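Local coordinates for protein transcriptional regulator (Corynebacterium diphtheriae, PDB 3LMM) that probably regulates transcription, combining a Schlafen AlbA_2-type domain with a RecG C-terminal-like region and helix-turn-helix family regions, although its precise function is unknown, at residues D66-V72 / I109-V115; A227-L231 / A358-Y363; L230-D236 / P260-L265. One frame throughout, in Å; residues are numbered along the deposited sequence.

Contact 1: D66-V72 / I109-V115; sequences DKLADEV and IFTRIDV
D66 OD2 is gripped by two nitrogens of one guanidinium group, R112 NE and R112 NH1, each at 3.2 Å, in a side-on salt bridge at one edge of the contact between two crossing helices in the Schlafen AlbA_2 region. The oxygen lies in the guanidinium plane, but the carboxylate is turned 79° against it. Both donors reach OD2 from the same face of the carboxylate: NE on the anti side, NH1 from well above the plane. R112 NH2 is hydrogen-bonded to G108 O on its own helix, a further limit on the rotation of the group.

Segments 66-72 and 109-113, on helices 62-77 and 102-113, cross at -65°, and A69 shows how a small residue permits the approach. Its CB points into the partner helix and meets R112 CG at 3.6 Å and I109 CG2 at 4.0 Å. Bends at the second and third arginine torsions lay CG on A69 CB and turn the head to D66. V72 continues the apolar seam one turn on. I113, with CG1 anti to its backbone N (chi1 -163°), extends CD1 across the valine at about a right angle, 3.9 Å from V72 CB.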
loop_
_atom_site.group_PDB
_atom_site.type_symbol
_atom_site.label_atom_id
_atom_site.label_comp_id
_atom_site.label_asym_id
_atom_site.label_seq_id
_atom_site.Cartn_x
_atom_site.Cartn_y
_atom_site.Cartn_z
ATOM N N ASP A 66 5.213 -4.780 -15.968
ATOM C CA ASP A 66 3.792 -4.465 -15.889
ATOM C C ASP A 66 2.961 -5.717 -16.174
ATOM O O ASP A 66 2.257 -6.208 -15.296
ATOM C CB ASP A 66 3.426 -3.362 -16.892
ATOM C CG ASP A 66 3.537 -1.959 -16.305
ATOM O OD1 ASP A 66 3.412 -0.980 -17.084
ATOM O OD2 ASP A 66 3.741 -1.819 -15.074
ATOM N N LYS A 67 3.055 -6.238 -17.394
ATOM C CA LYS A 67 2.294 -7.432 -17.779
ATOM C C LYS A 67 2.416 -8.597 -16.776
ATOM O O LYS A 67 1.414 -9.225 -16.407
ATOM C CB LYS A 67 2.726 -7.901 -19.178
ATOM C CG LYS A 67 1.973 -7.249 -20.341
ATOM C CD LYS A 67 2.222 -5.750 -20.418
ATOM C CE LYS A 67 1.371 -5.064 -21.508
ATOM N NZ LYS A 67 -0.100 -4.988 -21.203
ATOM N N LEU A 68 3.645 -8.880 -16.346
ATOM C CA LEU A 68 3.917 -9.953 -15.392
ATOM C C LEU A 68 3.244 -9.685 -14.038
ATOM O O LEU A 68 2.622 -10.573 -13.447
ATOM C CB LEU A 68 5.431 -10.112 -15.211
ATOM C CG LEU A 68 6.041 -11.401 -15.757
ATOM C CD1 LEU A 68 5.461 -11.706 -17.108
ATOM C CD2 LEU A 68 7.550 -11.259 -15.832
ATOM N N ALA A 69 3.371 -8.457 -13.551
ATOM C CA ALA A 69 2.747 -8.108 -12.296
ATOM C C ALA A 69 1.248 -8.356 -12.448
ATOM O O ALA A 69 0.625 -8.946 -11.573
ATOM C CB ALA A 69 3.025 -6.652 -11.952
ATOM N N ASP A 70 0.661 -7.927 -13.559
ATOM C CA ASP A 70 -0.768 -8.145 -13.751
ATOM C C ASP A 70 -1.105 -9.620 -13.719
ATOM O O ASP A 70 -2.134 -10.008 -13.173
ATOM C CB ASP A 70 -1.241 -7.548 -15.075
ATOM C CG ASP A 70 -1.630 -6.088 -14.951
ATOM O OD1 ASP A 70 -1.983 -5.463 -15.980
ATOM O OD2 ASP A 70 -1.588 -5.562 -13.819
ATOM N N GLU A 71 -0.244 -10.446 -14.305
ATOM C CA GLU A 71 -0.504 -11.875 -14.304
ATOM C C GLU A 71 -0.424 -12.435 -12.877
ATOM O O GLU A 71 -1.250 -13.258 -12.479
ATOM C CB GLU A 71 0.483 -12.600 -15.220
ATOM C CG GLU A 71 0.055 -14.024 -15.583
ATOM C CD GLU A 71 -1.103 -14.073 -16.583
ATOM O OE1 GLU A 71 -2.160 -13.446 -16.332
ATOM O OE2 GLU A 71 -0.964 -14.752 -17.627
ATOM N N VAL A 72 0.560 -11.984 -12.103
ATOM C CA VAL A 72 0.699 -12.453 -10.723
ATOM C C VAL A 72 -0.561 -12.135 -9.924
ATOM O O VAL A 72 -1.004 -12.942 -9.118
ATOM C CB VAL A 72 1.919 -11.820 -10.037
ATOM C CG1 VAL A 72 2.025 -12.295 -8.600
ATOM C CG2 VAL A 72 3.160 -12.189 -10.798
ATOM N N ILE A 109 7.651 -6.030 -9.280
ATOM C CA ILE A 109 6.280 -6.520 -9.173
ATOM C C ILE A 109 5.701 -6.052 -7.858
ATOM O O ILE A 109 4.573 -5.563 -7.803
ATOM C CB ILE A 109 6.214 -8.056 -9.230
ATOM C CG1 ILE A 109 6.608 -8.534 -10.628
ATOM C CG2 ILE A 109 4.818 -8.529 -8.912
ATOM C CD1 ILE A 109 6.831 -9.989 -10.737
ATOM N N PHE A 110 6.496 -6.181 -6.800
ATOM C CA PHE A 110 6.072 -5.755 -5.470
ATOM C C PHE A 110 5.673 -4.277 -5.393
ATOM O O PHE A 110 4.812 -3.905 -4.598
ATOM C CB PHE A 110 7.182 -6.008 -4.450
ATOM C CG PHE A 110 6.833 -5.563 -3.055
ATOM C CD1 PHE A 110 5.909 -6.279 -2.296
ATOM C CD2 PHE A 110 7.432 -4.434 -2.500
ATOM C CE1 PHE A 110 5.591 -5.880 -1.000
ATOM C CE2 PHE A 110 7.124 -4.022 -1.207
ATOM C CZ PHE A 110 6.203 -4.745 -0.453
ATOM N N THR A 111 6.301 -3.440 -6.211
ATOM C CA THR A 111 5.990 -2.022 -6.184
ATOM C C THR A 111 4.671 -1.693 -6.832
ATOM O O THR A 111 4.010 -0.750 -6.423
ATOM C CB THR A 111 7.052 -1.162 -6.894
ATOM O OG1 THR A 111 8.291 -1.232 -6.186
ATOM C CG2 THR A 111 6.605 0.295 -6.959
ATOM N N ARG A 112 4.275 -2.452 -7.843
ATOM C CA ARG A 112 3.019 -2.124 -8.488
ATOM C C ARG A 112 1.839 -3.013 -8.141
ATOM O O ARG A 112 0.695 -2.650 -8.380
ATOM C CB ARG A 112 3.207 -2.036 -10.025
ATOM C CG ARG A 112 3.701 -3.300 -10.743
ATOM C CD ARG A 112 5.183 -3.209 -11.168
ATOM N NE ARG A 112 5.441 -2.536 -12.454
ATOM C CZ ARG A 112 6.659 -2.181 -12.888
ATOM N NH1 ARG A 112 6.806 -1.577 -14.060
ATOM N NH2 ARG A 112 7.742 -2.412 -12.144
ATOM N N ILE A 113 2.094 -4.155 -7.532
ATOM C CA ILE A 113 0.994 -5.058 -7.234
ATOM C C ILE A 113 0.808 -5.285 -5.723
ATOM O O ILE A 113 -0.256 -5.724 -5.272
ATOM C CB ILE A 113 1.256 -6.375 -7.970
ATOM C CG1 ILE A 113 -0.007 -7.201 -8.069
ATOM C CG2 ILE A 113 2.351 -7.159 -7.263
ATOM C CD1 ILE A 113 0.272 -8.638 -8.523
ATOM N N ASP A 114 1.846 -4.962 -4.954
ATOM C CA ASP A 114 1.846 -5.091 -3.497
ATOM C C ASP A 114 2.176 -6.495 -2.998
ATOM O O ASP A 114 1.902 -6.836 -1.842
ATOM C CB ASP A 114 0.504 -4.663 -2.911
ATOM C CG ASP A 114 0.637 -3.475 -1.991
ATOM O OD1 ASP A 114 -0.348 -3.119 -1.302
ATOM O OD2 ASP A 114 1.741 -2.881 -1.969
ATOM N N VAL A 115 2.769 -7.311 -3.861
ATOM C CA VAL A 115 3.140 -8.665 -3.486
ATOM C C VAL A 115 4.477 -9.031 -4.104
ATOM O O VAL A 115 4.771 -8.667 -5.240
ATOM C CB VAL A 115 2.063 -9.678 -3.928
ATOM C CG1 VAL A 115 1.049 -9.004 -4.812
ATOM C CG2 VAL A 115 2.704 -10.864 -4.647
#

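Contact 2: A227-L231 / A358-Y363; sequences AGKLL and ALADLY
L231 and Y363 meet through a CH-pi contact where helix 226-232 crosses helix 357-365, the latter in the region resembling the C-terminal part of RecG. The axes of segments 227-231 and 358-363 cross at -60° and approach to 9.8 Å. L231 CD2 sits over one face of the tyrosine ring, 4.0 Å from the ring centroid and 14° off the normal, displaced toward the rim. The other methyl, CD1, lies near the phenolic end, 3.7 Å from Y363 CZ; both branches are thus on the same side of the ring, CD2 over the face and CD1 out by the hydroxyl end. Elsewhere the tyrosine touches M309 and I310 of helix 298-311, making it a bridge to a third helix.

The same leucine also addresses two leucines of helix 357-365, using a different branch for each. Toward L362 the approach is tip to tip, with L231 CD2 3.6 Å from L362 CD2; toward L359 it is CD1 that reaches CD2, at 3.9 Å. L362 CG stands anti to the backbone N (chi1 -173°), which turns CD2 onto A227 and L231.

A227 illustrates how a small side chain suits the point where two helices come close: the nearest pair of CA atoms is that of A227 and L359, 4.9 Å apart. Its methyl is directed into the opposite helix and fits between L359 and L362, touching branches of both. M177, from a loop, borders both A227 and L359. At the margin L230 adds a looser contact, its CD1 4.4 Å from L359 CD2.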
loop_
_atom_site.group_PDB
_atom_site.type_symbol
_atom_site.label_atom_id
_atom_site.label_comp_id
_atom_site.label_asym_id
_atom_site.label_seq_id
_atom_site.Cartn_x
_atom_site.Cartn_y
_atom_site.Cartn_z
ATOM N N ALA A 227 -16.264 -7.977 9.172
ATOM C CA ALA A 227 -15.824 -6.632 8.819
ATOM C C ALA A 227 -17.020 -5.769 8.430
ATOM O O ALA A 227 -17.012 -4.549 8.610
ATOM C CB ALA A 227 -14.822 -6.672 7.671
ATOM N N GLY A 228 -18.043 -6.412 7.882
ATOM C CA GLY A 228 -19.224 -5.688 7.471
ATOM C C GLY A 228 -20.033 -5.298 8.684
ATOM O O GLY A 228 -20.603 -4.212 8.733
ATOM N N LYS A 229 -20.089 -6.191 9.666
ATOM C CA LYS A 229 -20.835 -5.922 10.891
ATOM C C LYS A 229 -20.138 -4.802 11.666
ATOM O O LYS A 229 -20.782 -3.880 12.169
ATOM C CB LYS A 229 -20.899 -7.194 11.756
ATOM C CG LYS A 229 -21.359 -6.998 13.209
ATOM C CD LYS A 229 -21.371 -8.334 13.952
ATOM C CE LYS A 229 -21.738 -8.214 15.440
ATOM N NZ LYS A 229 -20.630 -7.757 16.344
ATOM N N LEU A 230 -18.816 -4.883 11.734
ATOM C CA LEU A 230 -18.026 -3.905 12.457
ATOM C C LEU A 230 -18.155 -2.511 11.861
ATOM O O LEU A 230 -18.123 -1.510 12.580
ATOM C CB LEU A 230 -16.563 -4.360 12.457
ATOM C CG LEU A 230 -15.523 -3.821 13.452
ATOM C CD1 LEU A 230 -14.517 -2.973 12.728
ATOM C CD2 LEU A 230 -16.200 -3.045 14.553
ATOM N N LEU A 231 -18.335 -2.444 10.548
ATOM C CA LEU A 231 -18.443 -1.152 9.876
ATOM C C LEU A 231 -19.824 -0.499 9.761
ATOM O O LEU A 231 -19.936 0.717 9.902
ATOM C CB LEU A 231 -17.808 -1.234 8.484
ATOM C CG LEU A 231 -16.485 -0.461 8.362
ATOM C CD1 LEU A 231 -15.545 -0.861 9.487
ATOM C CD2 LEU A 231 -15.850 -0.727 7.010
ATOM N N ALA A 358 -9.395 -8.991 5.604
ATOM C CA ALA A 358 -10.798 -8.816 5.279
ATOM C C ALA A 358 -11.250 -7.374 5.542
ATOM O O ALA A 358 -11.865 -6.737 4.683
ATOM C CB ALA A 358 -11.643 -9.786 6.086
ATOM N N LEU A 359 -10.935 -6.855 6.725
ATOM C CA LEU A 359 -11.325 -5.492 7.103
ATOM C C LEU A 359 -10.688 -4.498 6.156
ATOM O O LEU A 359 -11.329 -3.546 5.709
ATOM C CB LEU A 359 -10.862 -5.174 8.531
ATOM C CG LEU A 359 -11.624 -4.214 9.459
ATOM C CD1 LEU A 359 -10.629 -3.220 10.034
ATOM C CD2 LEU A 359 -12.749 -3.503 8.732
ATOM N N ALA A 360 -9.410 -4.716 5.872
ATOM C CA ALA A 360 -8.694 -3.834 4.974
ATOM C C ALA A 360 -9.427 -3.812 3.649
ATOM O O ALA A 360 -9.849 -2.753 3.189
ATOM C CB ALA A 360 -7.272 -4.316 4.774
ATOM N N ASP A 361 -9.613 -4.977 3.041
ATOM C CA ASP A 361 -10.294 -4.989 1.762
ATOM C C ASP A 361 -11.636 -4.258 1.758
ATOM O O ASP A 361 -11.960 -3.580 0.785
ATOM C CB ASP A 361 -10.526 -6.399 1.253
ATOM C CG ASP A 361 -11.262 -6.393 -0.061
ATOM O OD1 ASP A 361 -10.674 -5.893 -1.046
ATOM O OD2 ASP A 361 -12.429 -6.853 -0.110
ATOM N N LEU A 362 -12.418 -4.402 2.825
ATOM C CA LEU A 362 -13.710 -3.742 2.887
ATOM C C LEU A 362 -13.552 -2.234 2.788
ATOM O O LEU A 362 -14.364 -1.564 2.147
ATOM C CB LEU A 362 -14.436 -4.100 4.180
ATOM C CG LEU A 362 -15.879 -3.599 4.294
ATOM C CD1 LEU A 362 -16.740 -4.164 3.174
ATOM C CD2 LEU A 362 -16.428 -3.998 5.653
ATOM N N TYR A 363 -12.511 -1.690 3.415
ATOM C CA TYR A 363 -12.284 -0.238 3.363
ATOM C C TYR A 363 -11.889 0.196 1.952
ATOM O O TYR A 363 -12.228 1.294 1.517
ATOM C CB TYR A 363 -11.197 0.174 4.365
ATOM C CG TYR A 363 -11.711 0.478 5.752
ATOM C CD1 TYR A 363 -12.241 1.731 6.069
ATOM C CD2 TYR A 363 -11.651 -0.481 6.753
ATOM C CE1 TYR A 363 -12.694 2.019 7.362
ATOM C CE2 TYR A 363 -12.098 -0.209 8.043
ATOM C CZ TYR A 363 -12.616 1.040 8.349
ATOM O OH TYR A 363 -13.018 1.282 9.653
#

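Contact 3: L230-D236 / P260-L265; sequences LLFTSLD and PEKSCL
F232 and L265 make the aromatic contact of this junction, in which the end of helix 226-232 and the loop after it lie against loop 260-263 and the start of helix 264-278. Between the two segments the chain forms the adjacent antiparallel strands 240-245 and 252-256 of the six-stranded sheet. L265 CD1 is placed over one face of the ring, 3.7 Å from the centroid and 19° off the normal, nearer the rim than the centre. A192, L193 and A196 of helix 190-199 also touch this phenylalanine.

Apolar contacts extend from there along the first turn of helix 264-278. The side chains of L231 and L265 cross at about a right angle, CG to CG at 3.8 Å, while L231 CD1 comes to 3.9 Å from C264 CB. The CB of C264 is directed at the other segment. Its sulfur has both branches of L230 on one flank, and L235 CD1 approaches it at 4.1 Å. W314, from a loop, touches L230, L235 and C264. On the loop side P260 CB lies 3.7 Å from D236 C, and L235 CD2 3.3 Å from K262 O.

Polar contacts across the junction are few. C264 N donates a weak hydrogen bond to L230 O, 3.5 Å long, and S263 CA lies 3.5 Å from T233 O in a CA-H...O contact. S263 occupies the N-cap position of helix 264-278: OG, placed between backbone N and carbonyl carbon (chi1 57°), caps a backbone N just beyond L265 and is also hydrogen-bonded to E266 OE1.

The serine's polar end thus serves its own helix, and where the helix ends meet, cohesion comes mainly from hydrocarbon and sulfur surfaces, to which the backbone adds only those two weak contacts.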
loop_
_atom_site.group_PDB
_atom_site.type_symbol
_atom_site.label_atom_id
_atom_site.label_comp_id
_atom_site.label_asym_id
_atom_site.label_seq_id
_atom_site.Cartn_x
_atom_site.Cartn_y
_atom_site.Cartn_z
ATOM N N LEU A 230 -18.816 -4.883 11.734
ATOM C CA LEU A 230 -18.026 -3.905 12.457
ATOM C C LEU A 230 -18.155 -2.511 11.861
ATOM O O LEU A 230 -18.123 -1.510 12.580
ATOM C CB LEU A 230 -16.563 -4.360 12.457
ATOM C CG LEU A 230 -15.523 -3.821 13.452
ATOM C CD1 LEU A 230 -14.517 -2.973 12.728
ATOM C CD2 LEU A 230 -16.200 -3.045 14.553
ATOM N N LEU A 231 -18.335 -2.444 10.548
ATOM C CA LEU A 231 -18.443 -1.152 9.876
ATOM C C LEU A 231 -19.824 -0.499 9.761
ATOM O O LEU A 231 -19.936 0.717 9.902
ATOM C CB LEU A 231 -17.808 -1.234 8.484
ATOM C CG LEU A 231 -16.485 -0.461 8.362
ATOM C CD1 LEU A 231 -15.545 -0.861 9.487
ATOM C CD2 LEU A 231 -15.850 -0.727 7.010
ATOM N N PHE A 232 -20.870 -1.284 9.518
ATOM C CA PHE A 232 -22.197 -0.705 9.377
ATOM C C PHE A 232 -23.157 -0.967 10.532
ATOM O O PHE A 232 -24.331 -0.595 10.471
ATOM C CB PHE A 232 -22.827 -1.179 8.081
ATOM C CG PHE A 232 -22.092 -0.728 6.863
ATOM C CD1 PHE A 232 -21.045 -1.476 6.343
ATOM C CD2 PHE A 232 -22.457 0.447 6.218
ATOM C CE1 PHE A 232 -20.371 -1.062 5.184
ATOM C CE2 PHE A 232 -21.789 0.871 5.061
ATOM C CZ PHE A 232 -20.747 0.113 4.542
ATOM N N THR A 233 -22.647 -1.590 11.587
ATOM C CA THR A 233 -23.434 -1.932 12.766
ATOM C C THR A 233 -22.811 -1.353 14.023
ATOM O O THR A 233 -21.587 -1.364 14.179
ATOM C CB THR A 233 -23.506 -3.462 12.931
ATOM O OG1 THR A 233 -24.484 -3.992 12.026
ATOM C CG2 THR A 233 -23.845 -3.842 14.364
ATOM N N SER A 234 -23.644 -0.862 14.934
ATOM C CA SER A 234 -23.119 -0.301 16.174
ATOM C C SER A 234 -22.365 -1.358 16.966
ATOM O O SER A 234 -22.876 -2.460 17.175
ATOM C CB SER A 234 -24.250 0.304 17.026
ATOM O OG SER A 234 -25.364 -0.553 17.201
ATOM N N LEU A 235 -21.151 -1.035 17.399
ATOM C CA LEU A 235 -20.380 -2.009 18.161
ATOM C C LEU A 235 -20.505 -1.743 19.656
ATOM O O LEU A 235 -19.610 -2.061 20.439
ATOM C CB LEU A 235 -18.898 -2.015 17.742
ATOM C CG LEU A 235 -17.991 -0.885 18.241
ATOM C CD1 LEU A 235 -16.573 -1.107 17.760
ATOM C CD2 LEU A 235 -18.547 0.438 17.751
ATOM N N ASP A 236 -21.634 -1.163 20.037
ATOM C CA ASP A 236 -21.934 -0.858 21.426
ATOM C C ASP A 236 -20.700 -0.585 22.281
ATOM O O ASP A 236 -20.541 -1.160 23.358
ATOM C CB ASP A 236 -22.744 -2.003 22.046
ATOM C CG ASP A 236 -23.944 -2.399 21.202
ATOM O OD1 ASP A 236 -23.851 -3.395 20.447
ATOM O OD2 ASP A 236 -24.981 -1.704 21.283
ATOM N N PRO A 260 -21.327 5.088 21.675
ATOM C CA PRO A 260 -21.159 3.655 21.409
ATOM C C PRO A 260 -22.165 2.986 20.472
ATOM O O PRO A 260 -21.862 1.941 19.901
ATOM C CB PRO A 260 -21.199 3.044 22.803
ATOM C CG PRO A 260 -22.095 3.979 23.541
ATOM C CD PRO A 260 -21.554 5.313 23.112
ATOM N N GLU A 261 -23.353 3.565 20.316
ATOM C CA GLU A 261 -24.351 2.965 19.441
ATOM C C GLU A 261 -24.028 3.232 17.981
ATOM O O GLU A 261 -24.776 2.827 17.099
ATOM C CB GLU A 261 -25.747 3.506 19.749
ATOM C CG GLU A 261 -25.955 3.932 21.188
ATOM C CD GLU A 261 -25.515 5.362 21.412
ATOM O OE1 GLU A 261 -25.967 6.245 20.638
ATOM O OE2 GLU A 261 -24.743 5.610 22.368
ATOM N N LYS A 262 -22.923 3.920 17.724
ATOM C CA LYS A 262 -22.535 4.222 16.351
ATOM C C LYS A 262 -21.570 3.181 15.797
ATOM O O LYS A 262 -20.768 2.599 16.526
ATOM C CB LYS A 262 -21.887 5.610 16.264
ATOM C CG LYS A 262 -22.779 6.746 16.756
ATOM C CD LYS A 262 -22.247 8.141 16.379
ATOM C CE LYS A 262 -23.277 9.232 16.712
ATOM N NZ LYS A 262 -22.964 10.571 16.124
ATOM N N SER A 263 -21.676 2.946 14.496
ATOM C CA SER A 263 -20.818 2.001 13.801
ATOM C C SER A 263 -19.438 2.647 13.670
ATOM O O SER A 263 -19.282 3.839 13.942
ATOM C CB SER A 263 -21.397 1.711 12.421
ATOM O OG SER A 263 -21.556 2.903 11.679
ATOM N N CYS A 264 -18.438 1.873 13.256
ATOM C CA CYS A 264 -17.093 2.418 13.112
ATOM C C CYS A 264 -17.062 3.550 12.104
ATOM O O CYS A 264 -16.370 4.541 12.306
ATOM C CB CYS A 264 -16.112 1.333 12.675
ATOM S SG CYS A 264 -15.533 0.265 14.014
ATOM N N LEU A 265 -17.802 3.397 11.011
ATOM C CA LEU A 265 -17.841 4.432 9.990
ATOM C C LEU A 265 -18.377 5.725 10.598
ATOM O O LEU A 265 -17.881 6.823 10.313
ATOM C CB LEU A 265 -18.741 4.013 8.833
ATOM C CG LEU A 265 -18.261 2.836 8.002
ATOM C CD1 LEU A 265 -19.334 2.467 6.994
ATOM C CD2 LEU A 265 -16.958 3.174 7.307
#

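In the fold
Contact 1 comes first along the chain and lies within the Schlafen AlbA_2 region, joining two helices of the part that contains the four-stranded sheet. Contacts 2 and 3 follow, both starting from helix 226-232; their centres are about 12 Å apart and they share L230 and L231. Beside the region of the six-stranded sheet, the distant helix 357-365 and the nearby start of helix 264-278 are thereby brought onto one short helix. The centres of contacts 1 and 2 are about 24 Å apart and those of contacts 1 and 3 about 35 Å apart, the latter pair on opposite sides of the chain's centre, as befits a multidomain protein.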